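Local coordinates for protein aspartate aminotransferase (Rhodobacter sphaeroides, PDB 3NRA) that probably catalyses the pyridoxal 5'-phosphate-dependent transfer of an amino group between L-aspartate and 2-oxoglutarate, giving oxaloacetate and L-glutamate, at residues E29-G34 against L347-A352; A35-R40 against V402-A407; V42-G47 against V392-R397; P342-L347 against A352-I357. All blocks are in the same frame, centred on the assembly; numbering follows the deposited sequence.

Contact 1 (E29-G34 against L347-A352); sequences EALIRG and LAVAPA
Arg33 brings its guanidinium up against Ala348, while NH1 of the same group donates a hydrogen bond to the carbonyl O of Arg404 near the C-terminus of the chain. The contact belongs to the small domain of a fold-type I aminotransferase, where the loop leading in from the N-terminus meets the turn that starts helix 351-362. No hydrogen bond joins 29-34 directly to 347-352; the evidence for the contact is 158 Å² of buried surface, spread over two pairs of residues. In the first, NH2 of Arg33 comes within 3.2 Å of CB of Ala348, a tight approach inclined to the guanidinium plane, and CZ of Arg33 follows at 3.9 Å from the same methyl. The reach comes from an arginine chain that runs extended from CG to NE (chi2 -179°, chi3 175°), and the bond of NH1 to Arg404 restricts how far the flat group can swing away. The second pair is apolar, at the point where the two backbones approach most closely: the CA atoms of Leu31 and Val349 are 6.8 Å apart. Val349 is buried, and Tyr405 also packs on it; the hydroxyl of that tyrosine accepts from the backbone N of Arg33. Beyond Val349 comes Ala350, the N-cap, and OE1 of Glu353, three residues on, accepts from the backbone N of Ala350. Leu31 meets the valine with the base of its side chain, CB lying 4.0 Å from CG1 of Val349.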
loop_
_atom_site.group_PDB
_atom_site.type_symbol
_atom_site.label_atom_id
_atom_site.label_comp_id
_atom_site.label_asym_id
_atom_site.label_seq_id
_atom_site.Cartn_x
_atom_site.Cartn_y
_atom_site.Cartn_z
ATOM N N GLU B 29 35.425 5.658 -18.037
ATOM C CA GLU B 29 36.416 6.664 -18.399
ATOM C C GLU B 29 37.046 6.366 -19.766
ATOM O O GLU B 29 37.391 7.291 -20.499
ATOM C CB GLU B 29 37.485 6.834 -17.319
ATOM C CG GLU B 29 36.942 7.304 -15.935
ATOM C CD GLU B 29 36.726 6.138 -14.969
ATOM O OE1 GLU B 29 36.450 5.026 -15.440
ATOM O OE2 GLU B 29 36.823 6.339 -13.735
ATOM N N ALA B 30 37.164 5.078 -20.101
ATOM C CA ALA B 30 37.693 4.638 -21.403
ATOM C C ALA B 30 36.656 4.694 -22.541
ATOM O O ALA B 30 37.009 4.576 -23.723
ATOM C CB ALA B 30 38.286 3.172 -21.275
ATOM N N LEU B 31 35.378 4.877 -22.175
ATOM C CA LEU B 31 34.246 4.801 -23.112
ATOM C C LEU B 31 33.657 6.163 -23.483
ATOM O O LEU B 31 33.068 6.305 -24.546
ATOM C CB LEU B 31 33.142 3.945 -22.499
ATOM C CG LEU B 31 33.527 2.537 -22.050
ATOM C CD1 LEU B 31 32.319 1.845 -21.504
ATOM C CD2 LEU B 31 34.164 1.725 -23.206
ATOM N N ILE B 32 33.826 7.163 -22.622
ATOM C CA ILE B 32 33.177 8.480 -22.829
ATOM C C ILE B 32 33.846 9.255 -23.956
ATOM O O ILE B 32 35.070 9.327 -24.021
ATOM C CB ILE B 32 33.157 9.312 -21.508
ATOM C CG1 ILE B 32 32.112 8.732 -20.558
ATOM C CG2 ILE B 32 32.842 10.806 -21.765
ATOM C CD1 ILE B 32 32.421 8.974 -19.103
ATOM N N ARG B 33 33.018 9.789 -24.871
ATOM C CA ARG B 33 33.464 10.559 -26.034
ATOM C C ARG B 33 32.943 11.949 -25.921
ATOM O O ARG B 33 31.749 12.145 -25.684
ATOM C CB ARG B 33 32.912 9.954 -27.334
ATOM C CG ARG B 33 33.273 8.513 -27.573
ATOM C CD ARG B 33 32.718 8.010 -28.877
ATOM N NE ARG B 33 33.177 6.639 -29.155
ATOM C CZ ARG B 33 32.966 5.966 -30.300
ATOM N NH1 ARG B 33 32.270 6.502 -31.306
ATOM N NH2 ARG B 33 33.456 4.748 -30.436
ATOM N N GLY B 34 33.818 12.937 -26.116
ATOM C CA GLY B 34 33.389 14.330 -26.212
ATOM C C GLY B 34 33.008 14.942 -24.880
ATOM O O GLY B 34 33.202 14.327 -23.827
ATOM N N LEU B 347 25.822 0.435 -30.860
ATOM C CA LEU B 347 26.644 1.536 -30.407
ATOM C C LEU B 347 27.969 0.966 -30.002
ATOM O O LEU B 347 28.093 -0.247 -29.805
ATOM C CB LEU B 347 25.996 2.228 -29.219
ATOM C CG LEU B 347 24.568 2.752 -29.363
ATOM C CD1 LEU B 347 24.075 3.360 -28.018
ATOM C CD2 LEU B 347 24.453 3.772 -30.487
ATOM N N ALA B 348 28.952 1.842 -29.808
ATOM C CA ALA B 348 30.302 1.417 -29.411
ATOM C C ALA B 348 30.386 1.157 -27.920
ATOM O O ALA B 348 31.417 0.784 -27.441
ATOM C CB ALA B 348 31.322 2.451 -29.804
ATOM N N VAL B 349 29.284 1.397 -27.193
ATOM C CA VAL B 349 29.178 1.066 -25.769
ATOM C C VAL B 349 27.960 0.161 -25.591
ATOM O O VAL B 349 27.051 0.131 -26.467
ATOM C CB VAL B 349 29.014 2.367 -24.900
ATOM C CG1 VAL B 349 30.190 3.294 -25.102
ATOM C CG2 VAL B 349 27.715 3.087 -25.246
ATOM N N ALA B 350 27.917 -0.564 -24.472
ATOM C CA ALA B 350 26.779 -1.437 -24.173
ATOM C C ALA B 350 25.534 -0.581 -23.821
ATOM O O ALA B 350 25.668 0.593 -23.428
ATOM C CB ALA B 350 27.121 -2.397 -23.040
ATOM N N PRO B 351 24.314 -1.142 -24.028
ATOM C CA PRO B 351 23.091 -0.406 -23.708
ATOM C C PRO B 351 23.047 0.213 -22.301
ATOM O O PRO B 351 22.692 1.392 -22.170
ATOM C CB PRO B 351 22.008 -1.462 -23.862
ATOM C CG PRO B 351 22.553 -2.379 -24.984
ATOM C CD PRO B 351 24.032 -2.415 -24.752
ATOM N N ALA B 352 23.448 -0.546 -21.273
ATOM C CA ALA B 352 23.424 -0.026 -19.903
ATOM C C ALA B 352 24.398 1.166 -19.723
ATOM O O ALA B 352 24.101 2.127 -18.986
ATOM C CB ALA B 352 23.732 -1.125 -18.896
#

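Contact 2 (A35-R40 against V402-A407); sequences APIEGR and VERYRA
Arg404 has by far the most surface covered in this contact, and it reaches over to Ala35 and Ile37 with its guanidinium. NH1 of Arg404 donates to the carbonyl O of Ala35 over 2.7 Å, with an almost straight N-H...O angle of 172°. The acceptor lies at the guanidinium edge, practically in its plane, whereas seen from Ala35 the donor is tilted 24° from the carbonyl plane. The second nitrogen works through solvent: water 1 accepts from NH2 of Arg404 at 3.1 Å and donates to the O of Pro36 at 2.9 Å, so two successive carbonyls of the loop are tied to one side chain. Arg404 lies in the last turn of helix 388-404, the last helix of the small domain, and the loop it holds leads to strand 42-43. The CA atoms of Ala35 and Arg404 are 10.8 Å apart, a gap bridged by a chain that leaves with CG trans to the backbone N and then bends at chi3 (-71°). A leucine here would probably leave the carbonyl of Ala35 without this donor and the water without its anchor on the helix, loosening the loop. Ile37 adds apolar cover, its side chain running past that of Arg404 in the opposite direction. CG1 of Ile37 lies 3.6 Å from NH2 of Arg404, and Ile37 also packs on Thr400 and Leu401 of the same helix.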
loop_
_atom_site.group_PDB
_atom_site.type_symbol
_atom_site.label_atom_id
_atom_site.label_comp_id
_atom_site.label_asym_id
_atom_site.label_seq_id
_atom_site.Cartn_x
_atom_site.Cartn_y
_atom_site.Cartn_z
ATOM N N ALA B 35 32.499 16.186 -24.934
ATOM C CA ALA B 35 31.993 16.898 -23.758
ATOM C C ALA B 35 30.457 16.799 -23.680
ATOM O O ALA B 35 29.807 16.319 -24.627
ATOM C CB ALA B 35 32.441 18.401 -23.807
ATOM N N PRO B 36 29.862 17.252 -22.550
ATOM C CA PRO B 36 28.388 17.282 -22.453
ATOM C C PRO B 36 27.718 18.201 -23.485
ATOM O O PRO B 36 28.373 19.045 -24.092
ATOM C CB PRO B 36 28.136 17.810 -21.022
ATOM C CG PRO B 36 29.356 17.412 -20.242
ATOM C CD PRO B 36 30.505 17.579 -21.247
ATOM N N ILE B 37 26.429 17.994 -23.693
ATOM C CA ILE B 37 25.614 18.855 -24.551
ATOM C C ILE B 37 24.673 19.690 -23.646
ATOM O O ILE B 37 23.833 19.133 -22.938
ATOM C CB ILE B 37 24.766 18.004 -25.527
ATOM C CG1 ILE B 37 25.648 17.086 -26.389
ATOM C CG2 ILE B 37 23.944 18.875 -26.454
ATOM C CD1 ILE B 37 24.795 16.027 -27.130
ATOM N N GLU B 38 24.854 21.015 -23.667
ATOM C CA GLU B 38 24.077 21.924 -22.808
ATOM C C GLU B 38 22.576 21.834 -23.137
ATOM O O GLU B 38 22.201 21.530 -24.233
ATOM C CB GLU B 38 24.593 23.383 -22.941
ATOM C CG GLU B 38 26.097 23.600 -22.472
ATOM C CD GLU B 38 26.589 25.077 -22.607
ATOM O OE1 GLU B 38 25.770 26.026 -22.476
ATOM O OE2 GLU B 38 27.801 25.269 -22.814
ATOM N N GLY B 39 21.730 22.069 -22.123
ATOM C CA GLY B 39 20.259 22.102 -22.304
ATOM C C GLY B 39 19.529 21.747 -21.015
ATOM O O GLY B 39 20.138 21.240 -20.079
ATOM N N ARG B 40 18.225 22.016 -20.959
ATOM C CA ARG B 40 17.446 21.756 -19.742
ATOM C C ARG B 40 17.323 20.243 -19.519
ATOM O O ARG B 40 16.920 19.537 -20.416
ATOM C CB ARG B 40 16.050 22.380 -19.834
ATOM C CG ARG B 40 15.213 22.252 -18.534
ATOM C CD ARG B 40 13.798 22.928 -18.676
ATOM N NE ARG B 40 13.889 24.376 -18.951
ATOM C CZ ARG B 40 13.996 25.349 -18.022
ATOM N NH1 ARG B 40 14.020 25.070 -16.703
ATOM N NH2 ARG B 40 14.084 26.623 -18.418
ATOM N N VAL B 402 23.467 9.350 -29.814
ATOM C CA VAL B 402 23.402 8.118 -30.611
ATOM C C VAL B 402 24.366 8.190 -31.827
ATOM O O VAL B 402 25.076 7.235 -32.106
ATOM C CB VAL B 402 21.962 7.789 -31.038
ATOM C CG1 VAL B 402 21.942 6.687 -32.122
ATOM C CG2 VAL B 402 21.160 7.362 -29.823
ATOM N N GLU B 403 24.443 9.352 -32.476
ATOM C CA GLU B 403 25.378 9.532 -33.595
ATOM C C GLU B 403 26.820 9.498 -33.115
ATOM O O GLU B 403 27.668 8.845 -33.734
ATOM C CB GLU B 403 25.086 10.831 -34.360
ATOM C CG GLU B 403 23.652 10.831 -35.044
ATOM C CD GLU B 403 23.130 12.239 -35.436
ATOM O OE1 GLU B 403 23.892 13.247 -35.325
ATOM O OE2 GLU B 403 21.956 12.318 -35.887
ATOM N N ARG B 404 27.091 10.148 -31.982
ATOM C CA ARG B 404 28.464 10.231 -31.447
ATOM C C ARG B 404 29.022 8.847 -31.072
ATOM O O ARG B 404 30.225 8.607 -31.213
ATOM C CB ARG B 404 28.523 11.171 -30.222
ATOM C CG ARG B 404 29.949 11.628 -29.858
ATOM C CD ARG B 404 29.992 12.359 -28.532
ATOM N NE ARG B 404 29.369 13.667 -28.627
ATOM C CZ ARG B 404 29.312 14.562 -27.634
ATOM N NH1 ARG B 404 29.870 14.308 -26.453
ATOM N NH2 ARG B 404 28.682 15.723 -27.823
ATOM N N TYR B 405 28.140 7.946 -30.607
ATOM C CA TYR B 405 28.550 6.605 -30.103
ATOM C C TYR B 405 28.226 5.467 -31.070
ATOM O O TYR B 405 28.404 4.307 -30.733
ATOM C CB TYR B 405 27.885 6.317 -28.753
ATOM C CG TYR B 405 28.479 7.099 -27.639
ATOM C CD1 TYR B 405 29.607 6.628 -26.958
ATOM C CD2 TYR B 405 27.977 8.324 -27.295
ATOM C CE1 TYR B 405 30.181 7.360 -25.960
ATOM C CE2 TYR B 405 28.544 9.066 -26.291
ATOM C CZ TYR B 405 29.657 8.592 -25.633
ATOM O OH TYR B 405 30.205 9.331 -24.614
ATOM N N ARG B 406 27.763 5.799 -32.266
ATOM C CA ARG B 406 27.333 4.778 -33.213
ATOM C C ARG B 406 28.516 3.857 -33.561
ATOM O O ARG B 406 29.613 4.330 -33.795
ATOM C CB ARG B 406 26.763 5.428 -34.487
ATOM C CG ARG B 406 26.043 4.446 -35.451
ATOM C CD ARG B 406 25.800 5.103 -36.855
ATOM N NE ARG B 406 25.026 6.347 -36.754
ATOM C CZ ARG B 406 23.703 6.429 -36.546
ATOM N NH1 ARG B 406 22.938 5.334 -36.429
ATOM N NH2 ARG B 406 23.132 7.639 -36.467
ATOM N N ALA B 407 28.280 2.549 -33.538
ATOM C CA ALA B 407 29.281 1.574 -33.936
ATOM C C ALA B 407 29.510 1.720 -35.417
ATOM O O ALA B 407 28.557 1.618 -36.252
ATOM C CB ALA B 407 28.821 0.152 -33.611
ATOM O OXT ALA B 407 30.632 2.000 -35.804
HETATM O O HOH W 1 29.127 18.600 -26.830
#

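Contact 3 (V42-G47 against V392-R397); sequences VDFSHG and VAAARR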
loop_
_atom_site.group_PDB
_atom_site.type_symbol
_atom_site.label_atom_id
_atom_site.label_comp_id
_atom_site.label_asym_id
_atom_site.label_seq_id
_atom_site.Cartn_x
_atom_site.Cartn_y
_atom_site.Cartn_z
ATOM N N VAL B 42 15.869 16.686 -18.634
ATOM C CA VAL B 42 14.544 16.095 -18.654
ATOM C C VAL B 42 14.659 14.713 -18.102
ATOM O O VAL B 42 15.504 13.929 -18.532
ATOM C CB VAL B 42 13.952 16.052 -20.075
ATOM C CG1 VAL B 42 12.584 15.386 -20.064
ATOM C CG2 VAL B 42 13.834 17.498 -20.663
ATOM N N ASP B 43 13.838 14.422 -17.106
ATOM C CA ASP B 43 13.722 13.076 -16.550
ATOM C C ASP B 43 12.519 12.380 -17.200
ATOM O O ASP B 43 11.377 12.598 -16.797
ATOM C CB ASP B 43 13.535 13.175 -15.031
ATOM C CG ASP B 43 13.450 11.810 -14.354
ATOM O OD1 ASP B 43 13.354 10.760 -15.053
ATOM O OD2 ASP B 43 13.443 11.795 -13.124
ATOM N N PHE B 44 12.786 11.544 -18.206
ATOM C CA PHE B 44 11.723 10.813 -18.925
ATOM C C PHE B 44 11.316 9.518 -18.194
ATOM O O PHE B 44 10.545 8.708 -18.756
ATOM C CB PHE B 44 12.181 10.409 -20.349
ATOM C CG PHE B 44 12.327 11.535 -21.304
ATOM C CD1 PHE B 44 11.204 12.172 -21.829
ATOM C CD2 PHE B 44 13.577 11.881 -21.807
ATOM C CE1 PHE B 44 11.326 13.143 -22.775
ATOM C CE2 PHE B 44 13.698 12.904 -22.740
ATOM C CZ PHE B 44 12.560 13.520 -23.232
ATOM N N SER B 45 11.831 9.286 -16.974
ATOM C CA SER B 45 11.497 8.051 -16.250
ATOM C C SER B 45 10.045 8.032 -15.774
ATOM O O SER B 45 9.459 6.977 -15.660
ATOM C CB SER B 45 12.470 7.794 -15.079
ATOM O OG SER B 45 12.246 8.676 -14.005
ATOM N N HIS B 46 9.460 9.207 -15.537
ATOM C CA HIS B 46 8.024 9.310 -15.221
ATOM C C HIS B 46 7.437 10.658 -15.666
ATOM O O HIS B 46 8.175 11.567 -16.099
ATOM C CB HIS B 46 7.795 9.097 -13.713
ATOM C CG HIS B 46 8.484 10.099 -12.856
ATOM N ND1 HIS B 46 7.941 11.335 -12.577
ATOM C CD2 HIS B 46 9.686 10.066 -12.232
ATOM C CE1 HIS B 46 8.779 12.017 -11.815
ATOM N NE2 HIS B 46 9.848 11.275 -11.601
ATOM N N GLY B 47 6.117 10.790 -15.543
ATOM C CA GLY B 47 5.408 12.017 -15.967
ATOM C C GLY B 47 5.719 13.264 -15.133
ATOM O O GLY B 47 6.036 13.168 -13.940
ATOM N N VAL B 392 11.411 17.933 -26.556
ATOM C CA VAL B 392 11.888 17.890 -27.928
ATOM C C VAL B 392 13.409 18.155 -27.985
ATOM O O VAL B 392 14.131 17.369 -28.581
ATOM C CB VAL B 392 11.122 18.893 -28.821
ATOM C CG1 VAL B 392 11.823 19.073 -30.148
ATOM C CG2 VAL B 392 9.649 18.420 -29.017
ATOM N N ALA B 393 13.865 19.234 -27.305
ATOM C CA ALA B 393 15.313 19.543 -27.129
ATOM C C ALA B 393 16.093 18.382 -26.521
ATOM O O ALA B 393 17.163 18.082 -26.981
ATOM C CB ALA B 393 15.514 20.814 -26.275
ATOM N N ALA B 394 15.519 17.710 -25.514
ATOM C CA ALA B 394 16.147 16.520 -24.916
ATOM C C ALA B 394 16.281 15.377 -25.937
ATOM O O ALA B 394 17.313 14.760 -26.037
ATOM C CB ALA B 394 15.346 16.041 -23.664
ATOM N N ALA B 395 15.226 15.133 -26.689
ATOM C CA ALA B 395 15.231 14.104 -27.718
ATOM C C ALA B 395 16.313 14.353 -28.765
ATOM O O ALA B 395 16.956 13.401 -29.220
ATOM C CB ALA B 395 13.858 14.010 -28.388
ATOM N N ARG B 396 16.515 15.617 -29.147
ATOM C CA ARG B 396 17.563 15.946 -30.107
ATOM C C ARG B 396 18.959 15.704 -29.543
ATOM O O ARG B 396 19.858 15.276 -30.271
ATOM C CB ARG B 396 17.414 17.379 -30.592
ATOM C CG ARG B 396 16.180 17.543 -31.468
ATOM C CD ARG B 396 16.162 18.802 -32.243
ATOM N NE ARG B 396 17.366 18.999 -33.052
ATOM C CZ ARG B 396 17.565 20.058 -33.826
ATOM N NH1 ARG B 396 16.609 20.994 -33.949
ATOM N NH2 ARG B 396 18.700 20.174 -34.500
ATOM N N ARG B 397 19.129 15.915 -28.216
ATOM C CA ARG B 397 20.387 15.561 -27.551
ATOM C C ARG B 397 20.601 14.027 -27.553
ATOM O O ARG B 397 21.744 13.553 -27.711
ATOM C CB ARG B 397 20.443 16.120 -26.099
ATOM C CG ARG B 397 20.349 17.649 -25.997
ATOM C CD ARG B 397 20.908 18.186 -24.672
ATOM N NE ARG B 397 20.133 17.757 -23.514
ATOM C CZ ARG B 397 18.961 18.283 -23.135
ATOM N NH1 ARG B 397 18.379 19.293 -23.827
ATOM N NH2 ARG B 397 18.348 17.803 -22.050
#
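Strand 42-43 is an outermost strand of the four-stranded mixed sheet in the small domain, and here it and the turn after it pack against helix 388-404. The methyl of Ala394 is the meeting point: CG2 of Val42 and CE2 of Phe44 each lie 3.7 Å from CB of Ala394. All three residues are buried, and the CA atoms of Val42 and Ala394 come within 6.5 Å, an approach that the small alanine permits. Val42 stands with CG1 opposite its backbone N (chi1 178°), which turns CG2 to the helix and leaves CG1 over the centre of the Phe44 ring, 3.6 Å above its plane. One branch of the valine thus serves the helix and the other covers the aromatic face, while the ring meets Ala394 through CE2 and CZ. Arg397, one turn further along the helix, lays one face of its guanidinium against CA of Ala394, which is 3.5 Å above the plane. Its polar ends are engaged outside both segments, NE with the carbonyl O of Ala362 and NH2 with that of Arg40, so this buried group links the carbonyl at the end of helix 351-362 to the loop before strand 42-43. At the end of the strand Asp43 opens an Asx turn, and the ring of His46 then stacks with Tyr74 of the second subunit, which brings this turn to the dimer interface. OD1 of Asp43 takes two bonds, with Ser45 N donating on the anti side. On the syn side, OG of Ser45 donates to OD1 of Asp43 over 2.6 Å.

Contact 4 (P342-L347 against A352-I357); sequences PRLPKL and AEFVKI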
loop_
_atom_site.group_PDB
_atom_site.type_symbol
_atom_site.label_atom_id
_atom_site.label_comp_id
_atom_site.label_asym_id
_atom_site.label_seq_id
_atom_site.Cartn_x
_atom_site.Cartn_y
_atom_site.Cartn_z
ATOM N N PRO B 342 11.823 3.522 -28.165
ATOM C CA PRO B 342 12.694 3.406 -29.309
ATOM C C PRO B 342 13.756 2.308 -29.171
ATOM O O PRO B 342 14.330 2.132 -28.098
ATOM C CB PRO B 342 13.343 4.780 -29.389
ATOM C CG PRO B 342 13.218 5.330 -28.071
ATOM C CD PRO B 342 11.905 4.858 -27.588
ATOM N N ARG B 343 13.948 1.547 -30.248
ATOM C CA ARG B 343 15.027 0.581 -30.360
ATOM C C ARG B 343 16.199 1.270 -31.004
ATOM O O ARG B 343 16.096 1.759 -32.124
ATOM C CB ARG B 343 14.591 -0.611 -31.214
ATOM C CG ARG B 343 15.521 -1.794 -31.122
ATOM C CD ARG B 343 15.066 -2.960 -31.996
ATOM N NE ARG B 343 15.032 -2.569 -33.407
ATOM C CZ ARG B 343 14.718 -3.375 -34.408
ATOM N NH1 ARG B 343 14.417 -4.659 -34.199
ATOM N NH2 ARG B 343 14.705 -2.900 -35.626
ATOM N N LEU B 344 17.324 1.309 -30.293
ATOM C CA LEU B 344 18.499 2.045 -30.735
ATOM C C LEU B 344 19.398 1.146 -31.592
ATOM O O LEU B 344 19.372 -0.081 -31.444
ATOM C CB LEU B 344 19.285 2.552 -29.504
ATOM C CG LEU B 344 18.512 3.418 -28.504
ATOM C CD1 LEU B 344 19.427 3.930 -27.419
ATOM C CD2 LEU B 344 17.802 4.598 -29.222
ATOM N N PRO B 345 20.257 1.753 -32.430
ATOM C CA PRO B 345 21.230 0.964 -33.196
ATOM C C PRO B 345 22.392 0.440 -32.388
ATOM O O PRO B 345 22.516 0.726 -31.192
ATOM C CB PRO B 345 21.731 1.951 -34.254
ATOM C CG PRO B 345 21.516 3.275 -33.681
ATOM C CD PRO B 345 20.303 3.178 -32.798
ATOM N N LYS B 346 23.222 -0.367 -33.037
ATOM C CA LYS B 346 24.487 -0.848 -32.456
ATOM C C LYS B 346 25.369 0.350 -32.108
ATOM O O LYS B 346 25.609 1.189 -32.957
ATOM C CB LYS B 346 25.203 -1.745 -33.481
ATOM C CG LYS B 346 26.454 -2.453 -32.979
ATOM C CD LYS B 346 27.250 -3.041 -34.148
ATOM N N LEU B 347 25.822 0.435 -30.860
ATOM C CA LEU B 347 26.644 1.536 -30.407
ATOM C C LEU B 347 27.969 0.966 -30.002
ATOM O O LEU B 347 28.093 -0.247 -29.805
ATOM C CB LEU B 347 25.996 2.228 -29.219
ATOM C CG LEU B 347 24.568 2.752 -29.363
ATOM C CD1 LEU B 347 24.075 3.360 -28.018
ATOM C CD2 LEU B 347 24.453 3.772 -30.487
ATOM N N ALA B 352 23.448 -0.546 -21.273
ATOM C CA ALA B 352 23.424 -0.026 -19.903
ATOM C C ALA B 352 24.398 1.166 -19.723
ATOM O O ALA B 352 24.101 2.127 -18.986
ATOM C CB ALA B 352 23.732 -1.125 -18.896
ATOM N N GLU B 353 25.532 1.101 -20.414
ATOM C CA GLU B 353 26.521 2.159 -20.376
ATOM C C GLU B 353 25.977 3.408 -21.088
ATOM O O GLU B 353 26.173 4.501 -20.618
ATOM C CB GLU B 353 27.862 1.671 -20.994
ATOM C CG GLU B 353 28.512 0.485 -20.196
ATOM C CD GLU B 353 29.690 -0.211 -20.917
ATOM O OE1 GLU B 353 29.761 -0.213 -22.185
ATOM O OE2 GLU B 353 30.531 -0.787 -20.198
ATOM N N PHE B 354 25.226 3.216 -22.184
ATOM C CA PHE B 354 24.687 4.332 -22.916
ATOM C C PHE B 354 23.657 5.101 -22.094
ATOM O O PHE B 354 23.644 6.347 -22.118
ATOM C CB PHE B 354 24.067 3.883 -24.231
ATOM C CG PHE B 354 23.730 5.026 -25.153
ATOM C CD1 PHE B 354 24.743 5.815 -25.698
ATOM C CD2 PHE B 354 22.428 5.301 -25.492
ATOM C CE1 PHE B 354 24.445 6.884 -26.549
ATOM C CE2 PHE B 354 22.121 6.386 -26.335
ATOM C CZ PHE B 354 23.138 7.175 -26.852
ATOM N N VAL B 355 22.819 4.377 -21.343
ATOM C CA VAL B 355 21.841 5.026 -20.430
ATOM C C VAL B 355 22.543 5.957 -19.412
ATOM O O VAL B 355 22.107 7.077 -19.196
ATOM C CB VAL B 355 20.977 3.984 -19.672
ATOM C CG1 VAL B 355 20.227 4.649 -18.499
ATOM C CG2 VAL B 355 20.005 3.282 -20.636
ATOM N N LYS B 356 23.663 5.504 -18.848
ATOM C CA LYS B 356 24.463 6.342 -17.953
ATOM C C LYS B 356 25.026 7.552 -18.689
ATOM O O LYS B 356 24.995 8.661 -18.176
ATOM C CB LYS B 356 25.584 5.543 -17.333
ATOM C CG LYS B 356 25.088 4.433 -16.388
ATOM C CD LYS B 356 26.212 3.554 -15.884
ATOM C CE LYS B 356 25.692 2.544 -14.830
ATOM N NZ LYS B 356 26.811 1.993 -13.992
ATOM N N ILE B 357 25.481 7.332 -19.919
ATOM C CA ILE B 357 26.069 8.383 -20.737
ATOM C C ILE B 357 25.033 9.456 -21.148
ATOM O O ILE B 357 25.331 10.642 -21.164
ATOM C CB ILE B 357 26.803 7.745 -21.976
ATOM C CG1 ILE B 357 28.142 7.151 -21.520
ATOM C CG2 ILE B 357 27.015 8.747 -23.093
ATOM C CD1 ILE B 357 28.801 6.255 -22.515
#
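The Phe354 ring has the methyl CD1 of Leu347 over one face, and CD1 of Leu344 approaches it obliquely. The Leu347 methyl makes a CH-pi contact: CD1 is 3.5 Å from the centroid of the Phe354 ring and 18° off the ring normal. It is displaced toward the CB end of the ring, since its nearest ring atom is CG of Phe354 at 3.3 Å, a tight fit. Leu347 and Phe354 cross at about a right angle, so the leucine meets the ring end-on through a single methyl. CD1 of Leu344 is 3.8 Å from CE2 of Phe354 and touches the side of the ring carrying CD2 and CE2. These contacts lie within a beta-alpha-beta crossover of the small domain, in which strand 339-340 is followed by the loop 342-347, helix 351-362 and then the parallel strand 364-368, with strand 380-383 between the two strands in the sheet. The loop doubles back over the first turns of the helix it precedes, and Phe354 turns to meet it with CG trans to the backbone N (chi1 -169°). A serine in its place would probably open a gap beneath CD1 of Leu347 and deprive both leucines of their common apolar partner. Leu401 and Val402 of helix 388-404 also pack on Phe354, so the ring lies between the loop and the last helix of the chain. Phe354 and Leu344 are buried, and in the helix the N of Ile357 bonds to the O of Glu353 at 3.0 Å.

Overall arrangement
All four contacts lie on the same side of the chain's centre, in the small domain; contacts 1, 2 and 3 join N-terminal to C-terminal parts, whereas contact 4 is local. Contacts 1, 2 and 4 form a cluster, with centres 9 to 11 Å apart: Ala348 N lies 2.7 Å from Tyr405 O, and Ala407 N 3.1 Å from Lys346 O. Contacts 1 and 4 share Leu347 and helix 351-362. Contact 2 leads to contact 3, about 13 Å away between centres, through helix 388-404 and the 2.8 Å pair of Arg40 O with Arg397 NH2. Contact 3 lies closest to the chain centre, at about 19 Å. Lys253, which carries the pyridoxal phosphate, belongs to none of these segments.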